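Local coordinates for stromal cell-derived factor 2-like protein (PDB 3MAL) that takes part in protein quality control and the unfolded protein response of the plant endoplasmic reticulum, in a complex with ERDJ3B and BIP1 needed for immune receptor accumulation, at residues V16-T19 and Y20-I24. Numbering follows the deposited sequence. Where two conformers were deposited one is given.
Sequences VEIT and YGSAI
A chi1 of -62° sets CG1 of Ile18 beside its own backbone N and leaves CG2 anti to that nitrogen, and this second branch is the one that reaches across to Ser22, whose OG, in the conformer given, sits between the backbone N and the carbonyl carbon, on the side of Thr19 O and Ile18 CG2. In that conformer Ile18 CG2 and Ser22 OG come within 3.6 Å, and the same methyl approaches the tip of another branch, Ile24 CG2, at 4.3 Å. One methyl of Ile18 thus looks at the hydroxyl of Ser22, just before the strand, and at the methyl of Ile24 on it. Behind this side-chain contact the backbone closes on itself: Ser22 N donates to Thr19 O over 3.1 Å, with an N-H...O angle of 145°. CB of Ser22 lies 3.2 Å from Thr19 O, close beside the bond. Gly21 takes the third place in the turn with a phi of 93°, a conformation that glycine adopts readily, having no CB to meet Tyr20 O. Tyr20, in the second place, points its first side-chain bond away from 16-19, although its CB stays 3.7 Å from Thr19 C, and the side chain packs on Pro68, Ala84 and Ile86. The hydroxyl of Thr19 turns elsewhere too, OG1 being hydrogen-bonded to the carbonyl of Leu192 near the C-terminal end of the chain. Ile18 also touches Tyr191, while Ile24 meets Trp138, Val66 and Leu88, placing the small apolar contact among residues from several parts of the fold. The bend is a type II beta turn from Thr19 to Ser22, leading the N-terminal segment into 23-28, a strand of the six-stranded antiparallel barrel in the beta-trefoil built from MIR motifs.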
ATOM      1  N   VAL A  16       0.316 -18.799   5.692  1.00 22.25           N
ATOM      2  CA  VAL A  16       0.356 -17.914   4.483  1.00 21.52           C
ATOM      3  C   VAL A  16      -0.922 -17.123   4.196  1.00 20.15           C
ATOM      4  O   VAL A  16      -0.845 -16.177   3.402  1.00 19.78           O
ATOM      5  CB  VAL A  16       0.726 -18.631   3.130  1.00 21.52           C
ATOM      6  CG1 VAL A  16       2.108 -19.292   3.153  1.00 24.07           C
ATOM      7  CG2 VAL A  16      -0.397 -19.589   2.629  1.00 23.26           C
ATOM      8  N   GLU A  17      -2.080 -17.508   4.760  1.00 18.63           N
ATOM      9  CA  GLU A  17      -3.328 -16.741   4.536  0.50 18.26           C
ATOM     10  C   GLU A  17      -3.273 -15.382   5.232  1.00 17.28           C
ATOM     11  O   GLU A  17      -3.059 -15.272   6.450  1.00 16.25           O
ATOM     12  CB  GLU A  17      -4.599 -17.506   4.940  0.50 18.69           C
ATOM     13  CG  GLU A  17      -4.872 -18.771   4.144  0.50 20.58           C
ATOM     14  CD  GLU A  17      -4.223 -19.979   4.792  0.50 22.14           C
ATOM     15  OE1 GLU A  17      -3.326 -19.785   5.657  0.50 22.33           O
ATOM     16  OE2 GLU A  17      -4.629 -21.121   4.458  0.50 23.72           O
ATOM     17  N   ILE A  18      -3.481 -14.328   4.474  1.00 15.86           N
ATOM     18  CA  ILE A  18      -3.356 -13.019   5.073  1.00 14.67           C
ATOM     19  C   ILE A  18      -4.705 -12.570   5.627  1.00 13.72           C
ATOM     20  O   ILE A  18      -5.674 -12.439   4.881  1.00 14.30           O
ATOM     21  CB  ILE A  18      -2.839 -12.004   4.044  1.00 14.53           C
ATOM     22  CG1 ILE A  18      -1.431 -12.410   3.560  1.00 15.36           C
ATOM     23  CG2 ILE A  18      -2.907 -10.592   4.610  1.00 15.04           C
ATOM     24  CD1 ILE A  18      -0.891 -11.545   2.432  1.00 15.50           C
ATOM     25  N   THR A  19      -4.775 -12.329   6.933  1.00 11.57           N
ATOM     26  CA  THR A  19      -6.051 -12.019   7.584  1.00 10.31           C
ATOM     27  C   THR A  19      -6.101 -10.549   8.004  1.00  9.80           C
ATOM     28  O   THR A  19      -5.057  -9.911   8.152  1.00  9.09           O
ATOM     29  CB  THR A  19      -6.241 -12.884   8.854  1.00 10.07           C
ATOM     30  OG1 THR A  19      -5.048 -12.807   9.653  1.00 10.28           O
ATOM     31  CG2 THR A  19      -6.507 -14.352   8.478  1.00  9.58           C
ATOM     32  N   TYR A  20      -7.299 -10.011   8.226  1.00  9.03           N
ATOM     33  CA  TYR A  20      -7.375  -8.646   8.734  1.00  9.01           C
ATOM     34  C   TYR A  20      -6.697  -8.579  10.097  1.00  8.93           C
ATOM     35  O   TYR A  20      -6.802  -9.522  10.899  1.00  7.74           O
ATOM     36  CB  TYR A  20      -8.826  -8.163   8.825  1.00  9.19           C
ATOM     37  CG  TYR A  20      -9.480  -7.996   7.470  1.00  9.72           C
ATOM     38  CD1 TYR A  20     -10.332  -8.989   6.955  1.00  8.06           C
ATOM     39  CD2 TYR A  20      -9.247  -6.868   6.697  1.00  8.71           C
ATOM     40  CE1 TYR A  20     -10.919  -8.855   5.699  1.00  8.52           C
ATOM     41  CE2 TYR A  20      -9.879  -6.719   5.433  1.00  9.79           C
ATOM     42  CZ  TYR A  20     -10.698  -7.720   4.952  1.00  9.63           C
ATOM     43  OH  TYR A  20     -11.301  -7.607   3.711  1.00  9.63           O
ATOM     44  N   GLY A  21      -6.010  -7.465  10.356  1.00  7.65           N
ATOM     45  CA  GLY A  21      -5.259  -7.323  11.593  1.00  8.18           C
ATOM     46  C   GLY A  21      -3.801  -7.737  11.457  1.00  8.15           C
ATOM     47  O   GLY A  21      -3.013  -7.520  12.366  1.00  8.07           O
ATOM     48  N   SER A  22      -3.437  -8.328  10.322  1.00  8.36           N
ATOM     49  CA  SER A  22      -2.076  -8.805  10.168  0.50  9.00           C
ATOM     50  C   SER A  22      -1.128  -7.664   9.785  1.00  8.95           C
ATOM     51  O   SER A  22      -1.554  -6.633   9.220  1.00  8.45           O
ATOM     52  CB  SER A  22      -2.007  -9.931   9.140  0.50  9.30           C
ATOM     53  OG  SER A  22      -1.841  -9.372   7.861  0.50 12.00           O
ATOM     54  N   ALA A  23       0.148  -7.841  10.140  1.00  8.05           N
ATOM     55  CA  ALA A  23       1.192  -6.899   9.734  1.00  9.03           C
ATOM     56  C   ALA A  23       1.954  -7.471   8.533  1.00  8.73           C
ATOM     57  O   ALA A  23       2.366  -8.633   8.537  1.00  8.97           O
ATOM     58  CB  ALA A  23       2.153  -6.600  10.880  1.00  8.47           C
ATOM     59  N   ILE A  24       2.110  -6.650   7.497  1.00  8.62           N
ATOM     60  CA  ILE A  24       2.752  -7.097   6.262  1.00  7.89           C
ATOM     61  C   ILE A  24       3.764  -6.086   5.740  1.00  8.12           C
ATOM     62  O   ILE A  24       3.691  -4.897   6.067  1.00  7.43           O
ATOM     63  CB  ILE A  24       1.721  -7.384   5.129  1.00  8.07           C
ATOM     64  CG1 ILE A  24       1.053  -6.092   4.639  1.00  8.29           C
ATOM     65  CG2 ILE A  24       0.745  -8.520   5.555  1.00  8.23           C
ATOM     66  CD1 ILE A  24       0.235  -6.245   3.348  1.00 10.44           C
TER